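Local coordinates for protein endolysin (Clostridium phage phiCD27, PDB 3QAY) that probably cleaves the cell wall of Clostridium difficile as a zinc-dependent N-acetylmuramoyl-L-alanine amidase, here represented by its catalytic domain, at residues K3-S15 against E27-A39. Numbering follows the deposited sequence.
With ZN (zinc ion), chain E.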
ATOM      1  N   LYS A   3       7.640  -8.341 -12.193  1.00 17.90           N
ATOM      2  CA  LYS A   3       7.205  -9.155 -11.055  1.00 17.07           C
ATOM      3  C   LYS A   3       7.055  -8.242  -9.834  1.00 15.58           C
ATOM      4  O   LYS A   3       8.026  -7.616  -9.393  1.00 15.44           O
ATOM      5  CB  LYS A   3       8.197 -10.280 -10.759  1.00 17.72           C
ATOM      6  CG  LYS A   3       7.638 -11.330  -9.789  1.00 18.21           C
ATOM      7  CD  LYS A   3       8.638 -12.428  -9.462  1.00 19.24           C
ATOM      8  CE  LYS A   3       8.013 -13.441  -8.517  1.00 19.20           C
ATOM      9  NZ  LYS A   3       8.941 -14.553  -8.161  1.00 20.98           N
ATOM     10  N   ILE A   4       5.842  -8.172  -9.295  1.00 14.13           N
ATOM     11  CA  ILE A   4       5.503  -7.182  -8.284  1.00 12.66           C
ATOM     12  C   ILE A   4       5.103  -7.862  -6.986  1.00 12.26           C
ATOM     13  O   ILE A   4       4.391  -8.869  -6.989  1.00 12.40           O
ATOM     14  CB  ILE A   4       4.345  -6.262  -8.754  1.00 12.28           C
ATOM     15  CG1 ILE A   4       4.680  -5.602 -10.089  1.00 12.43           C
ATOM     16  CG2 ILE A   4       4.055  -5.182  -7.723  1.00 10.89           C
ATOM     17  CD1 ILE A   4       3.574  -4.698 -10.625  1.00 12.21           C
ATOM     18  N   CYS A   5       5.572  -7.315  -5.872  1.00 11.54           N
ATOM     19  CA  CYS A   5       5.188  -7.817  -4.559  1.00 10.98           C
ATOM     20  C   CYS A   5       4.299  -6.785  -3.907  1.00 10.21           C
ATOM     21  O   CYS A   5       4.648  -5.607  -3.884  1.00  9.88           O
ATOM     22  CB  CYS A   5       6.412  -8.048  -3.685  1.00 11.04           C
ATOM     23  SG  CYS A   5       6.029  -8.713  -2.033  1.00 11.76           S
ATOM     24  N   ILE A   6       3.146  -7.223  -3.402  1.00  9.62           N
ATOM     25  CA  ILE A   6       2.266  -6.358  -2.626  1.00  9.02           C
ATOM     26  C   ILE A   6       2.215  -6.898  -1.206  1.00  8.98           C
ATOM     27  O   ILE A   6       1.771  -8.027  -0.985  1.00  9.31           O
ATOM     28  CB  ILE A   6       0.824  -6.315  -3.186  1.00  8.68           C
ATOM     29  CG1 ILE A   6       0.805  -5.798  -4.620  1.00  8.92           C
ATOM     30  CG2 ILE A   6      -0.065  -5.414  -2.321  1.00  8.50           C
ATOM     31  CD1 ILE A   6      -0.564  -5.928  -5.288  1.00  7.38           C
ATOM     32  N   THR A   7       2.703  -6.111  -0.250  1.00  8.49           N
ATOM     33  CA  THR A   7       2.535  -6.445   1.152  1.00  8.44           C
ATOM     34  C   THR A   7       1.381  -5.636   1.730  1.00  7.93           C
ATOM     35  O   THR A   7       1.172  -4.488   1.349  1.00  7.29           O
ATOM     36  CB  THR A   7       3.804  -6.183   1.973  1.00  8.35           C
ATOM     37  OG1 THR A   7       4.176  -4.809   1.874  1.00  9.67           O
ATOM     38  CG2 THR A   7       4.951  -7.051   1.486  1.00  8.53           C
ATOM     39  N   VAL A   8       0.616  -6.258   2.626  1.00  7.88           N
ATOM     40  CA  VAL A   8      -0.391  -5.552   3.400  1.00  7.59           C
ATOM     41  C   VAL A   8       0.242  -5.144   4.723  1.00  7.82           C
ATOM     42  O   VAL A   8       0.789  -5.980   5.444  1.00  7.36           O
ATOM     43  CB  VAL A   8      -1.632  -6.428   3.649  1.00  8.25           C
ATOM     44  CG1 VAL A   8      -2.542  -5.808   4.700  1.00  7.09           C
ATOM     45  CG2 VAL A   8      -2.381  -6.661   2.329  1.00  8.22           C
ATOM     46  N   GLY A   9       0.181  -3.850   5.023  1.00  7.47           N
ATOM     47  CA  GLY A   9       0.718  -3.325   6.258  1.00  7.66           C
ATOM     48  C   GLY A   9      -0.039  -3.819   7.475  1.00  7.94           C
ATOM     49  O   GLY A   9      -1.243  -4.083   7.410  1.00  8.13           O
ATOM     50  N   HIS A  10       0.695  -3.969   8.576  1.00  8.61           N
ATOM     51  CA  HIS A  10       0.148  -4.331   9.883  1.00  8.98           C
ATOM     52  C   HIS A  10      -0.297  -5.787   9.952  1.00  9.49           C
ATOM     53  O   HIS A  10      -0.060  -6.555   9.020  1.00  9.65           O
ATOM     54  CB  HIS A  10      -0.960  -3.353  10.270  1.00  9.17           C
ATOM     55  CG  HIS A  10      -0.545  -1.925  10.119  1.00  9.31           C
ATOM     56  ND1 HIS A  10       0.356  -1.324  10.970  1.00 10.66           N
ATOM     57  CD2 HIS A  10      -0.860  -0.997   9.185  1.00  9.59           C
ATOM     58  CE1 HIS A  10       0.551  -0.076  10.588  1.00  9.99           C
ATOM     59  NE2 HIS A  10      -0.175   0.149   9.507  1.00  8.85           N
ATOM     60  N   SER A  11      -0.899  -6.167  11.077  1.00 10.05           N
ATOM     61  CA  SER A  11      -1.336  -7.541  11.313  1.00 10.56           C
ATOM     62  C   SER A  11      -2.314  -7.624  12.479  1.00 11.03           C
ATOM     63  O   SER A  11      -2.512  -6.661  13.218  1.00 10.58           O
ATOM     64  CB  SER A  11      -0.128  -8.428  11.625  1.00 11.07           C
ATOM     65  OG  SER A  11       0.506  -8.026  12.829  1.00 11.26           O
ATOM     66  N   ILE A  12      -2.914  -8.797  12.639  1.00 11.74           N
ATOM     67  CA  ILE A  12      -3.689  -9.113  13.822  1.00 12.30           C
ATOM     68  C   ILE A  12      -2.846 -10.022  14.700  1.00 13.44           C
ATOM     69  O   ILE A  12      -2.537 -11.155  14.314  1.00 13.74           O
ATOM     70  CB  ILE A  12      -5.012  -9.800  13.465  1.00 12.45           C
ATOM     71  CG1 ILE A  12      -5.915  -8.832  12.708  1.00 11.77           C
ATOM     72  CG2 ILE A  12      -5.713 -10.294  14.729  1.00 12.79           C
ATOM     73  CD1 ILE A  12      -7.249  -9.411  12.325  1.00 12.88           C
ATOM     74  N   LEU A  13      -2.478  -9.524  15.882  1.00 14.14           N
ATOM     75  CA  LEU A  13      -1.661 -10.287  16.827  1.00 15.32           C
ATOM     76  C   LEU A  13      -2.414 -11.491  17.392  1.00 16.09           C
ATOM     77  O   LEU A  13      -3.613 -11.654  17.171  1.00 16.35           O
ATOM     78  CB  LEU A  13      -1.173  -9.399  17.993  1.00 15.76           C
ATOM     79  CG  LEU A  13       0.060  -8.482  17.859  1.00 16.00           C
ATOM     80  CD1 LEU A  13       0.773  -8.611  16.505  1.00 14.85           C
ATOM     81  CD2 LEU A  13      -0.281  -7.031  18.176  1.00 16.43           C
ATOM     82  N   LYS A  14      -1.686 -12.328  18.129  1.00 16.84           N
ATOM     83  CA  LYS A  14      -2.247 -13.496  18.805  1.00 17.71           C
ATOM     84  C   LYS A  14      -3.308 -13.110  19.837  1.00 17.48           C
ATOM     85  O   LYS A  14      -4.271 -13.847  20.050  1.00 17.87           O
ATOM     86  CB  LYS A  14      -1.127 -14.284  19.484  1.00 19.04           C
ATOM     87  CG  LYS A  14      -1.561 -15.632  20.035  1.00 21.66           C
ATOM     88  CD  LYS A  14      -0.402 -16.360  20.688  1.00 24.41           C
ATOM     89  CE  LYS A  14      -0.735 -17.831  20.895  1.00 27.15           C
ATOM     90  NZ  LYS A  14      -1.033 -18.515  19.596  1.00 28.77           N
ATOM     91  N   SER A  15      -3.122 -11.952  20.463  1.00 16.46           N
ATOM     92  CA  SER A  15      -4.093 -11.394  21.399  1.00 16.55           C
ATOM     93  C   SER A  15      -5.412 -11.019  20.731  1.00 16.00           C
ATOM     94  O   SER A  15      -6.424 -10.856  21.410  1.00 16.13           O
ATOM     95  CB  SER A  15      -3.524 -10.131  22.031  1.00 16.49           C
ATOM     96  OG  SER A  15      -3.480  -9.085  21.077  1.00 14.72           O
ATOM     97  N   GLU A  27      -7.829  -0.065   8.919  1.00  9.76           N
ATOM     98  CA  GLU A  27      -6.783   0.009   7.905  1.00  9.28           C
ATOM     99  C   GLU A  27      -6.399  -1.378   7.398  1.00  9.22           C
ATOM    100  O   GLU A  27      -6.406  -1.623   6.194  1.00  8.73           O
ATOM    101  CB  GLU A  27      -5.555   0.727   8.466  1.00  9.23           C
ATOM    102  CG  GLU A  27      -4.310   0.589   7.621  1.00  9.08           C
ATOM    103  CD  GLU A  27      -3.109   1.294   8.207  1.00  9.84           C
ATOM    104  OE1 GLU A  27      -3.177   1.779   9.359  1.00 11.06           O
ATOM    105  OE2 GLU A  27      -2.082   1.348   7.506  1.00 10.06           O
ATOM    106  N   TYR A  28      -6.063  -2.277   8.320  1.00  9.49           N
ATOM    107  CA  TYR A  28      -5.636  -3.629   7.950  1.00  9.83           C
ATOM    108  C   TYR A  28      -6.680  -4.348   7.103  1.00  9.87           C
ATOM    109  O   TYR A  28      -6.351  -4.904   6.052  1.00 10.01           O
ATOM    110  CB  TYR A  28      -5.308  -4.451   9.196  1.00 10.20           C
ATOM    111  CG  TYR A  28      -5.057  -5.917   8.928  1.00 10.70           C
ATOM    112  CD1 TYR A  28      -3.816  -6.364   8.482  1.00 11.08           C
ATOM    113  CD2 TYR A  28      -6.059  -6.860   9.131  1.00 10.91           C
ATOM    114  CE1 TYR A  28      -3.581  -7.719   8.246  1.00 11.43           C
ATOM    115  CE2 TYR A  28      -5.837  -8.207   8.890  1.00 11.34           C
ATOM    116  CZ  TYR A  28      -4.601  -8.631   8.450  1.00 10.70           C
ATOM    117  OH  TYR A  28      -4.384  -9.973   8.216  1.00 11.78           O
ATOM    118  N   GLN A  29      -7.934  -4.321   7.558  1.00 10.32           N
ATOM    119  CA  GLN A  29      -9.029  -4.999   6.866  1.00 10.61           C
ATOM    120  C   GLN A  29      -9.246  -4.417   5.467  1.00 10.54           C
ATOM    121  O   GLN A  29      -9.391  -5.178   4.510  1.00 10.56           O
ATOM    122  CB  GLN A  29     -10.338  -4.932   7.669  1.00 11.09           C
ATOM    123  CG  GLN A  29     -10.315  -5.671   9.024  1.00 11.88           C
ATOM    124  CD  GLN A  29     -10.139  -7.189   8.900  1.00 12.68           C
ATOM    125  OE1 GLN A  29     -10.477  -7.792   7.875  1.00 14.05           O
ATOM    126  NE2 GLN A  29      -9.599  -7.806   9.946  1.00 11.35           N
ATOM    127  N   TYR A  30      -9.265  -3.086   5.340  1.00 10.24           N
ATOM    128  CA  TYR A  30      -9.423  -2.462   4.014  1.00 10.10           C
ATOM    129  C   TYR A  30      -8.339  -2.948   3.056  1.00  9.83           C
ATOM    130  O   TYR A  30      -8.632  -3.416   1.954  1.00 10.26           O
ATOM    131  CB  TYR A  30      -9.396  -0.926   4.075  1.00  9.80           C
ATOM    132  CG  TYR A  30      -9.616  -0.312   2.702  1.00  9.42           C
ATOM    133  CD1 TYR A  30     -10.896  -0.157   2.194  1.00 10.68           C
ATOM    134  CD2 TYR A  30      -8.543   0.054   1.896  1.00  9.78           C
ATOM    135  CE1 TYR A  30     -11.113   0.377   0.936  1.00 11.58           C
ATOM    136  CE2 TYR A  30      -8.744   0.587   0.627  1.00 10.06           C
ATOM    137  CZ  TYR A  30     -10.031   0.745   0.155  1.00 10.86           C
ATOM    138  OH  TYR A  30     -10.248   1.267  -1.097  1.00 12.72           O
ATOM    139  N   ASN A  31      -7.087  -2.854   3.492  1.00  9.54           N
ATOM    140  CA  ASN A  31      -5.955  -3.222   2.644  1.00  9.77           C
ATOM    141  C   ASN A  31      -5.844  -4.727   2.380  1.00  9.97           C
ATOM    142  O   ASN A  31      -5.373  -5.137   1.323  1.00  9.95           O
ATOM    143  CB  ASN A  31      -4.652  -2.646   3.218  1.00  9.61           C
ATOM    144  CG  ASN A  31      -4.572  -1.124   3.073  1.00 10.09           C
ATOM    145  OD1 ASN A  31      -4.189  -0.415   4.009  1.00 12.87           O
ATOM    146  ND2 ASN A  31      -4.939  -0.622   1.906  1.00  8.27           N
ATOM    147  N   LYS A  32      -6.306  -5.544   3.324  1.00 10.47           N
ATOM    148  CA  LYS A  32      -6.470  -6.982   3.087  1.00 11.18           C
ATOM    149  C   LYS A  32      -7.445  -7.229   1.918  1.00 11.41           C
ATOM    150  O   LYS A  32      -7.248  -8.148   1.118  1.00 11.91           O
ATOM    151  CB  LYS A  32      -6.951  -7.679   4.372  1.00 11.67           C
ATOM    152  CG  LYS A  32      -7.312  -9.151   4.225  1.00 13.29           C
ATOM    153  CD  LYS A  32      -7.779  -9.750   5.545  1.00 14.43           C
ATOM    154  CE  LYS A  32      -8.041 -11.251   5.416  1.00 16.10           C
ATOM    155  NZ  LYS A  32      -8.485 -11.847   6.710  1.00 17.66           N
ATOM    156  N   SER A  33      -8.485  -6.405   1.829  1.00 11.32           N
ATOM    157  CA  SER A  33      -9.461  -6.479   0.735  1.00 11.57           C
ATOM    158  C   SER A  33      -8.946  -5.884  -0.576  1.00 11.06           C
ATOM    159  O   SER A  33      -9.180  -6.447  -1.635  1.00 11.54           O
ATOM    160  CB  SER A  33     -10.774  -5.789   1.129  1.00 11.90           C
ATOM    161  OG  SER A  33     -11.475  -6.555   2.089  1.00 12.99           O
ATOM    162  N   LEU A  34      -8.264  -4.743  -0.502  1.00 10.63           N
ATOM    163  CA  LEU A  34      -7.701  -4.082  -1.692  1.00 10.14           C
ATOM    164  C   LEU A  34      -6.583  -4.878  -2.388  1.00  9.80           C
ATOM    165  O   LEU A  34      -6.510  -4.918  -3.615  1.00  9.35           O
ATOM    166  CB  LEU A  34      -7.148  -2.707  -1.308  1.00  9.89           C
ATOM    167  CG  LEU A  34      -6.494  -1.896  -2.439  1.00  9.65           C
ATOM    168  CD1 LEU A  34      -7.494  -1.658  -3.555  1.00  8.65           C
ATOM    169  CD2 LEU A  34      -5.941  -0.575  -1.893  1.00  8.97           C
ATOM    170  N   ALA A  35      -5.701  -5.481  -1.595  1.00  9.35           N
ATOM    171  CA  ALA A  35      -4.485  -6.122  -2.121  1.00  9.18           C
ATOM    172  C   ALA A  35      -4.738  -7.075  -3.303  1.00  9.42           C
ATOM    173  O   ALA A  35      -4.087  -6.942  -4.335  1.00  9.18           O
ATOM    174  CB  ALA A  35      -3.723  -6.839  -0.996  1.00  9.09           C
ATOM    175  N   PRO A  36      -5.678  -8.032  -3.157  1.00 10.23           N
ATOM    176  CA  PRO A  36      -5.992  -8.957  -4.256  1.00 10.76           C
ATOM    177  C   PRO A  36      -6.634  -8.297  -5.479  1.00 10.72           C
ATOM    178  O   PRO A  36      -6.413  -8.746  -6.597  1.00 11.08           O
ATOM    179  CB  PRO A  36      -6.954  -9.958  -3.618  1.00 11.32           C
ATOM    180  CG  PRO A  36      -7.470  -9.297  -2.416  1.00 11.52           C
ATOM    181  CD  PRO A  36      -6.397  -8.401  -1.926  1.00 10.50           C
ATOM    182  N   VAL A  37      -7.407  -7.239  -5.270  1.00 10.57           N
ATOM    183  CA  VAL A  37      -7.965  -6.465  -6.381  1.00 10.77           C
ATOM    184  C   VAL A  37      -6.842  -5.721  -7.123  1.00 10.60           C
ATOM    185  O   VAL A  37      -6.817  -5.690  -8.365  1.00 11.23           O
ATOM    186  CB  VAL A  37      -9.029  -5.471  -5.888  1.00 10.74           C
ATOM    187  CG1 VAL A  37      -9.534  -4.595  -7.039  1.00 10.79           C
ATOM    188  CG2 VAL A  37     -10.188  -6.219  -5.231  1.00 10.75           C
ATOM    189  N   LEU A  38      -5.915  -5.136  -6.365  1.00  9.68           N
ATOM    190  CA  LEU A  38      -4.751  -4.449  -6.944  1.00  9.49           C
ATOM    191  C   LEU A  38      -3.887  -5.412  -7.760  1.00  9.76           C
ATOM    192  O   LEU A  38      -3.461  -5.082  -8.862  1.00 10.31           O
ATOM    193  CB  LEU A  38      -3.900  -3.793  -5.847  1.00  8.44           C
ATOM    194  CG  LEU A  38      -2.661  -2.995  -6.269  1.00  7.80           C
ATOM    195  CD1 LEU A  38      -3.028  -1.896  -7.275  1.00  6.77           C
ATOM    196  CD2 LEU A  38      -1.940  -2.395  -5.064  1.00  6.06           C
ATOM    197  N   ALA A  39      -3.626  -6.596  -7.204  1.00 10.00           N
ATOM    198  CA  ALA A  39      -2.876  -7.646  -7.905  1.00 10.15           C
ATOM    199  C   ALA A  39      -3.513  -8.006  -9.247  1.00 10.93           C
ATOM    200  O   ALA A  39      -2.831  -8.056 -10.273  1.00 10.70           O
ATOM    201  CB  ALA A  39      -2.749  -8.896  -7.023  1.00 10.45           C
TER
HETATM  202 ZN    ZN E 180      -0.206   1.759   8.314  1.00  9.00          ZN
HETATM  203  O   HOH W   1       1.877   2.208   9.478  1.00 13.81           O
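Tyr-28, the residue with most surface buried here, packs against Val-8 and the turn from Gly-9 to Ile-12 that carries the zinc ligand His-10. Gly-9 O meets the ring edge in plane, 3.6 Å from CD1, while the carbonyl carbon of Ser-11 lies over one face. The Ile-12 and Tyr-28 side chains cross at about a right angle, with Ile-12 CG1 3.9 Å from Tyr-28 CE2. Tyr-28 CG stands anti to its backbone N (chi1 171°), which sets the ring against Gly-9 to Ile-12; its hydroxyl is hydrogen-bonded to Glu-56. Val-8 continues the packing with both branches: CG1 touches Tyr-28 CD1, and CG2 rests 3.6 Å from Ala-35 CB. Farther back along the strand, Ile-6 reaches out through CD1, 3.7 Å from Leu-38 CG, and its CG2 faces Ala-35 CB. At the helix start the two segments share the metal: His-10 NE2 binds zinc at 2.0 Å and Glu-27 OE2 at 2.1 Å, with ring and carboxylate planes 74° apart. His-85 and a water also bind the zinc, and Ala-21 N donates to Glu-27 OE1, probably helping to orient the carboxylate. Strand and helix run nearly antiparallel (164°), their axes 8.6 Å apart, as the strand and helix of a beta-alpha-beta unit completed by strand 48-52. Strand 3-8 lies between 48-52 and 80-87 in the mixed sheet, and helix 152-175 packs against helix 27-44 through Tyr-30, Leu-34 and Leu-38.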